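6-phospho-beta-d glycosidase (Streptococcus pyogenes, PDB 5FOO) probably hydrolyses 6-phospho-beta-glucosides, as a retaining glycoside hydrolase of family 1 with a TIM-barrel fold. Local coordinates at residues Ala267-Lys270 with Leu275-Ser278; Ala241-Leu246 with Pro315-Glu320. The protein carries 1 engineered substitution. One frame throughout, in Å; residues are numbered along the deposited sequence.

Contact 1 of 2, residues Ala267-Lys270 with Leu275-Ser278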
ATOM      1  N   ALA A 267      -7.251  22.928  12.094  1.00 30.66           N
ATOM      2  CA  ALA A 267      -7.317  23.716  13.365  1.00 34.16           C
ATOM      3  C   ALA A 267      -6.501  23.038  14.494  1.00 32.51           C
ATOM      4  O   ALA A 267      -5.777  23.716  15.200  1.00 37.31           O
ATOM      5  CB  ALA A 267      -8.775  23.917  13.812  1.00 37.02           C
ATOM      6  N   VAL A 268      -6.526  21.707  14.614  1.00 28.91           N
ATOM      7  CA  VAL A 268      -5.696  21.056  15.626  1.00 30.75           C
ATOM      8  C   VAL A 268      -4.203  21.287  15.376  1.00 33.48           C
ATOM      9  O   VAL A 268      -3.430  21.639  16.296  1.00 31.40           O
ATOM     10  CB  VAL A 268      -6.048  19.570  15.790  1.00 32.92           C
ATOM     11  CG1 VAL A 268      -5.075  18.840  16.728  1.00 34.08           C
ATOM     12  CG2 VAL A 268      -7.509  19.412  16.260  1.00 33.68           C
ATOM     13  N   LEU A 269      -3.790  21.089  14.139  1.00 29.56           N
ATOM     14  CA  LEU A 269      -2.362  21.174  13.803  1.00 32.56           C
ATOM     15  C   LEU A 269      -1.839  22.586  14.060  1.00 33.77           C
ATOM     16  O   LEU A 269      -0.747  22.732  14.585  1.00 33.73           O
ATOM     17  CB  LEU A 269      -2.103  20.786  12.330  1.00 29.47           C
ATOM     18  CG  LEU A 269      -2.386  19.317  12.021  1.00 28.31           C
ATOM     19  CD1 LEU A 269      -2.230  19.156  10.516  1.00 30.21           C
ATOM     20  CD2 LEU A 269      -1.455  18.367  12.774  1.00 27.33           C
ATOM     21  N   LYS A 270      -2.659  23.579  13.721  1.00 34.26           N
ATOM     22  CA  LYS A 270      -2.348  25.007  13.908  1.00 39.34           C
ATOM     23  C   LYS A 270      -2.279  25.383  15.389  1.00 35.12           C
ATOM     24  O   LYS A 270      -1.350  26.034  15.809  1.00 35.48           O
ATOM     25  CB  LYS A 270      -3.430  25.800  13.240  1.00 42.02           C
ATOM     26  CG  LYS A 270      -3.249  27.281  13.010  1.00 43.49           C
ATOM     27  CD  LYS A 270      -4.662  27.740  12.565  1.00 54.09           C
ATOM     28  CE  LYS A 270      -4.723  29.016  11.759  1.00 60.46           C
ATOM     29  NZ  LYS A 270      -4.000  30.069  12.516  1.00 59.04           N
ATOM     30  N   LEU A 275       1.337  22.877  11.960  1.00 30.01           N
ATOM     31  CA  LEU A 275       0.749  22.948  10.639  1.00 32.81           C
ATOM     32  C   LEU A 275       1.818  23.089   9.521  1.00 33.81           C
ATOM     33  O   LEU A 275       2.805  23.815   9.663  1.00 29.67           O
ATOM     34  CB  LEU A 275      -0.273  24.079  10.549  1.00 32.63           C
ATOM     35  CG  LEU A 275      -1.099  24.183   9.242  1.00 34.60           C
ATOM     36  CD1 LEU A 275      -2.087  23.021   9.095  1.00 31.05           C
ATOM     37  CD2 LEU A 275      -1.825  25.513   9.193  1.00 30.98           C
ATOM     38  N   TRP A 276       1.610  22.323   8.446  1.00 29.77           N
ATOM     39  CA  TRP A 276       2.449  22.346   7.256  1.00 31.03           C
ATOM     40  C   TRP A 276       2.519  23.733   6.675  1.00 28.45           C
ATOM     41  O   TRP A 276       1.649  24.557   6.884  1.00 30.11           O
ATOM     42  CB  TRP A 276       1.919  21.369   6.148  1.00 26.94           C
ATOM     43  CG  TRP A 276       0.431  21.482   5.893  1.00 26.10           C
ATOM     44  CD1 TRP A 276      -0.242  22.535   5.331  1.00 27.65           C
ATOM     45  CD2 TRP A 276      -0.549  20.535   6.278  1.00 25.41           C
ATOM     46  NE1 TRP A 276      -1.579  22.316   5.373  1.00 28.06           N
ATOM     47  CE2 TRP A 276      -1.810  21.063   5.882  1.00 27.32           C
ATOM     48  CE3 TRP A 276      -0.479  19.258   6.858  1.00 26.13           C
ATOM     49  CZ2 TRP A 276      -3.003  20.357   6.020  1.00 28.19           C
ATOM     50  CZ3 TRP A 276      -1.692  18.541   7.039  1.00 28.57           C
ATOM     51  CH2 TRP A 276      -2.930  19.098   6.627  1.00 28.86           C
ATOM     52  N   GLN A 277       3.574  23.952   5.932  1.00 29.21           N
ATOM     53  CA  GLN A 277       3.678  25.115   5.058  1.00 31.86           C
ATOM     54  C   GLN A 277       3.015  24.829   3.700  1.00 32.57           C
ATOM     55  O   GLN A 277       3.426  23.906   2.982  1.00 32.10           O
ATOM     56  CB  GLN A 277       5.165  25.426   4.818  1.00 35.07           C
ATOM     57  CG  GLN A 277       5.819  26.143   5.960  1.00 45.45           C
ATOM     58  CD  GLN A 277       5.364  27.602   6.043  1.00 61.78           C
ATOM     59  OE1 GLN A 277       5.504  28.364   5.068  1.00 72.44           O
ATOM     60  NE2 GLN A 277       4.795  27.999   7.193  1.00 62.50           N
ATOM     61  N   SER A 278       2.065  25.661   3.291  1.00 30.61           N
ATOM     62  CA  SER A 278       1.467  25.509   1.999  1.00 32.66           C
ATOM     63  C   SER A 278       1.489  26.836   1.254  1.00 34.36           C
ATOM     64  O   SER A 278       1.792  27.834   1.840  1.00 33.60           O
ATOM     65  CB  SER A 278       0.044  25.030   2.222  1.00 32.84           C
ATOM     66  OG  SER A 278      -0.751  26.078   2.715  1.00 34.53           O
TER
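The CD1 methyl of L269 packs obliquely against the six-membered ring of W276. The two residues belong to helix 263-271 and to the loop that joins it to helix 280-288, on the outside of the family 1 TIM barrel. Helix 263-271 ends here, and the chain folds back along its last turn before helix 280-288 begins. CD1 of L269 lies 3.6 Å from CZ3 of W276, its nearest ring atom, and 4.0 Å from CH2.

L275 completes the apolar cluster. Its CG is anti to the backbone N (chi1 -174°). The CD1 branch then sits 3.9 Å from CB of L269. The same methyl stands 3.8 Å above the plane of the W276 ring, near the rim of one face. It therefore touches both L269 and the indole. W276 has chi1 47°, with CG between its own backbone N and carbonyl carbon. This folds the ring back toward L269.

The indole is buried. Beyond the two segments it stacks on Y194 of helix 186-208 and meets F261 at about 45°. The loop is thus packed against the neighbouring helix by an aromatic side chain. K270 contributes mainly through its backbone and the base of its side chain, while its amine leads away. At this outer margin, CB of L275 lies 4.0 Å from the backbone N of K270.

Contact 2 of 2, residues Ala241-Leu246 with Pro315-Glu320. With EDO (1,2-ethanediol), chain K.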
ATOM      1  N   ALA A 241     -11.324   8.439  19.077  1.00 31.34           N
ATOM      2  CA  ALA A 241     -11.601   7.789  17.757  1.00 31.32           C
ATOM      3  C   ALA A 241     -11.776   8.810  16.663  1.00 31.98           C
ATOM      4  O   ALA A 241     -11.213   8.673  15.564  1.00 32.79           O
ATOM      5  CB  ALA A 241     -12.848   6.897  17.822  1.00 32.84           C
ATOM      6  N   HIS A 242     -12.478   9.879  17.024  1.00 32.33           N
ATOM      7  CA  HIS A 242     -12.711  10.980  16.134  1.00 30.99           C
ATOM      8  C   HIS A 242     -11.389  11.551  15.672  1.00 32.91           C
ATOM      9  O   HIS A 242     -11.191  11.734  14.452  1.00 34.90           O
ATOM     10  CB  HIS A 242     -13.561  12.087  16.784  1.00 33.09           C
ATOM     11  CG  HIS A 242     -13.933  13.169  15.821  1.00 36.05           C
ATOM     12  ND1 HIS A 242     -14.796  12.954  14.768  1.00 38.65           N
ATOM     13  CD2 HIS A 242     -13.504  14.431  15.688  1.00 34.20           C
ATOM     14  CE1 HIS A 242     -14.928  14.049  14.064  1.00 36.11           C
ATOM     15  NE2 HIS A 242     -14.145  14.959  14.597  1.00 35.85           N
ATOM     16  N   PHE A 243     -10.488  11.863  16.604  1.00 29.02           N
ATOM     17  CA  PHE A 243      -9.235  12.445  16.167  1.00 27.08           C
ATOM     18  C   PHE A 243      -8.397  11.406  15.433  1.00 24.07           C
ATOM     19  O   PHE A 243      -7.780  11.717  14.425  1.00 26.96           O
ATOM     20  CB  PHE A 243      -8.442  13.219  17.269  1.00 27.82           C
ATOM     21  CG  PHE A 243      -7.166  13.815  16.728  1.00 27.34           C
ATOM     22  CD1 PHE A 243      -7.169  15.052  16.091  1.00 26.71           C
ATOM     23  CD2 PHE A 243      -6.006  13.067  16.699  1.00 26.50           C
ATOM     24  CE1 PHE A 243      -6.003  15.528  15.504  1.00 27.41           C
ATOM     25  CE2 PHE A 243      -4.822  13.567  16.105  1.00 28.66           C
ATOM     26  CZ  PHE A 243      -4.826  14.775  15.515  1.00 24.78           C
ATOM     27  N   ALA A 244      -8.399  10.154  15.884  1.00 25.16           N
ATOM     28  CA  ALA A 244      -7.621   9.155  15.207  1.00 25.05           C
ATOM     29  C   ALA A 244      -8.057   8.965  13.730  1.00 27.12           C
ATOM     30  O   ALA A 244      -7.211   8.685  12.850  1.00 26.56           O
ATOM     31  CB  ALA A 244      -7.657   7.856  15.919  1.00 25.21           C
ATOM     32  N   GLU A 245      -9.348   9.166  13.472  1.00 30.40           N
ATOM     33  CA  GLU A 245      -9.866   9.100  12.081  1.00 31.54           C
ATOM     34  C   GLU A 245      -9.428  10.297  11.329  1.00 29.31           C
ATOM     35  O   GLU A 245      -8.950  10.153  10.212  1.00 27.21           O
ATOM     36  CB  GLU A 245     -11.378   8.936  12.022  1.00 31.35           C
ATOM     37  CG  GLU A 245     -11.758   7.643  12.741  1.00 38.85           C
ATOM     38  CD  GLU A 245     -12.679   6.724  12.021  1.00 42.85           C
ATOM     39  OE1 GLU A 245     -13.312   7.183  11.084  1.00 50.89           O
ATOM     40  OE2 GLU A 245     -12.765   5.541  12.429  1.00 40.09           O
ATOM     41  N   LEU A 246      -9.530  11.473  11.945  1.00 28.14           N
ATOM     42  CA  LEU A 246      -9.118  12.695  11.244  1.00 30.47           C
ATOM     43  C   LEU A 246      -7.719  12.612  10.651  1.00 29.44           C
ATOM     44  O   LEU A 246      -7.507  13.051   9.510  1.00 29.43           O
ATOM     45  CB  LEU A 246      -9.149  13.945  12.116  1.00 31.41           C
ATOM     46  CG  LEU A 246     -10.446  14.629  12.446  1.00 36.30           C
ATOM     47  CD1 LEU A 246     -10.124  15.757  13.419  1.00 37.13           C
ATOM     48  CD2 LEU A 246     -11.071  15.194  11.186  1.00 38.36           C
ATOM     49  N   PRO A 315       8.282  15.082  23.721  1.00 59.23           N
ATOM     50  CA  PRO A 315       9.536  15.246  22.928  1.00 58.80           C
ATOM     51  C   PRO A 315       9.290  15.855  21.520  1.00 49.16           C
ATOM     52  O   PRO A 315      10.115  16.580  21.017  1.00 62.46           O
ATOM     53  CB  PRO A 315      10.112  13.792  22.839  1.00 56.30           C
ATOM     54  CG  PRO A 315       8.959  12.866  23.060  1.00 56.63           C
ATOM     55  CD  PRO A 315       7.922  13.636  23.871  1.00 58.27           C
ATOM     56  N   SER A 316       8.114  15.610  20.962  1.00 43.85           N
ATOM     57  CA  SER A 316       7.751  15.973  19.603  1.00 37.72           C
ATOM     58  C   SER A 316       6.206  15.853  19.507  1.00 33.11           C
ATOM     59  O   SER A 316       5.614  15.080  20.234  1.00 36.14           O
ATOM     60  CB  SER A 316       8.451  14.975  18.707  1.00 39.19           C
ATOM     61  OG  SER A 316       8.103  15.138  17.371  1.00 49.47           O
ATOM     62  N   TRP A 317       5.556  16.590  18.625  1.00 29.86           N
ATOM     63  CA  TRP A 317       4.157  16.353  18.294  1.00 30.73           C
ATOM     64  C   TRP A 317       3.937  14.907  17.791  1.00 33.10           C
ATOM     65  O   TRP A 317       4.797  14.315  17.152  1.00 33.37           O
ATOM     66  CB  TRP A 317       3.621  17.388  17.288  1.00 32.56           C
ATOM     67  CG  TRP A 317       2.104  17.330  17.135  1.00 32.96           C
ATOM     68  CD1 TRP A 317       1.188  17.967  17.896  1.00 32.18           C
ATOM     69  CD2 TRP A 317       1.357  16.558  16.176  1.00 31.05           C
ATOM     70  NE1 TRP A 317      -0.088  17.667  17.442  1.00 31.94           N
ATOM     71  CE2 TRP A 317       0.001  16.784  16.413  1.00 30.05           C
ATOM     72  CE3 TRP A 317       1.708  15.700  15.141  1.00 32.77           C
ATOM     73  CZ2 TRP A 317      -1.007  16.181  15.649  1.00 29.66           C
ATOM     74  CZ3 TRP A 317       0.664  15.105  14.366  1.00 29.77           C
ATOM     75  CH2 TRP A 317      -0.640  15.351  14.634  1.00 26.75           C
ATOM     76  N   SER A 318       2.802  14.337  18.197  1.00 32.53           N
ATOM     77  CA  SER A 318       2.348  13.052  17.717  1.00 35.96           C
ATOM     78  C   SER A 318       0.808  13.036  17.717  1.00 35.37           C
ATOM     79  O   SER A 318       0.197  13.619  18.589  1.00 29.88           O
ATOM     80  CB  SER A 318       2.862  11.903  18.603  1.00 35.59           C
ATOM     81  OG  SER A 318       2.072  10.770  18.368  1.00 36.56           O
ATOM     82  N   PRO A 319       0.177  12.342  16.745  1.00 33.73           N
ATOM     83  CA  PRO A 319      -1.287  12.169  16.773  1.00 31.61           C
ATOM     84  C   PRO A 319      -1.752  11.421  18.007  1.00 31.87           C
ATOM     85  O   PRO A 319      -2.879  11.645  18.491  1.00 30.64           O
ATOM     86  CB  PRO A 319      -1.583  11.372  15.457  1.00 33.57           C
ATOM     87  CG  PRO A 319      -0.271  10.734  15.083  1.00 32.07           C
ATOM     88  CD  PRO A 319       0.800  11.712  15.572  1.00 31.76           C
ATOM     89  N   GLU A 320      -0.861  10.587  18.547  1.00 32.11           N
ATOM     90  CA  GLU A 320      -1.086   9.836  19.787  1.00 32.22           C
ATOM     91  C   GLU A 320      -1.104  10.635  21.089  1.00 31.12           C
ATOM     92  O   GLU A 320      -1.356  10.065  22.175  1.00 33.23           O
ATOM     93  CB  GLU A 320      -0.122   8.631  19.898  1.00 34.48           C
ATOM     94  CG  GLU A 320      -0.274   7.659  18.725  1.00 41.49           C
ATOM     95  CD  GLU A 320       0.190   6.228  19.001  1.00 42.75           C
ATOM     96  OE1 GLU A 320       0.941   5.984  19.959  1.00 42.32           O
ATOM     97  OE2 GLU A 320      -0.176   5.329  18.216  1.00 49.57           O
TER
HETATM   98  C1  EDO K1468      -0.278  10.433  25.322  0.80 47.30           C
HETATM   99  O1  EDO K1468      -1.057  11.647  25.525  0.80 40.66           O
HETATM  100  C2  EDO K1468       1.061  10.757  24.653  0.80 50.65           C
HETATM  101  O2  EDO K1468       1.420   9.636  23.828  0.80 60.92           O
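F243 and W317 meet through aromatic contacts, which join helix 235-258 of the TIM barrel to the loop between strands 302-305 and 324-325. The two side chains approach from opposite directions. CZ of F243 comes to the indole edge, near its plane, 4.1 Å from CZ2 of W317. F243 has CG anti to the backbone N (chi1 -179°), which extends the ring from the helix toward the loop. P319 packs beside it. Its CB lies in the plane of the phenyl ring, at the edge, 4.0 Å from CE2 of F243. The carbonyl O of P319 is 3.6 Å from the same CE2, obliquely placed. Within the loop, the N of P319 stands 3.6 Å above one face of the W317 indole, toward the rim.

Polar bonds shape the loop rather than link the segments. S318 OG accepts from the backbone N of E320 at 2.9 Å, with an N-H...O angle of 141°. This is an ST turn, and it leads into the 3-10 segment. The indole NE1 of W317 is hydrogen-bonded to D272, just past helix 263-271.

F243, W317 and P319 are all buried. Between the two segments the contact is mostly apolar, with the P319 carbonyl O the polar atom that meets the F243 ring. The indole N-H of W317 is satisfied by a carboxylate from outside them.

Overall arrangement
Contacts 1 and 2 lie on the same side of the chain's centre, with their own centres about 13 Å apart. Along the chain the order is 241-246, 267-270, 275-278, 315-320, so contact 1 falls wholly between the two halves of contact 2. Helices 235-258 and 263-271 follow each other and carry the first segments. The contacts also touch directly. CD2 of L269 is 3.6 Å from CH2 of W317, and CG1 of V268 is 3.7 Å from CE1 of F243. Helix 263-271 packs against both parts of contact 2, so the two contacts are continuous on the outside of the eight-stranded barrel.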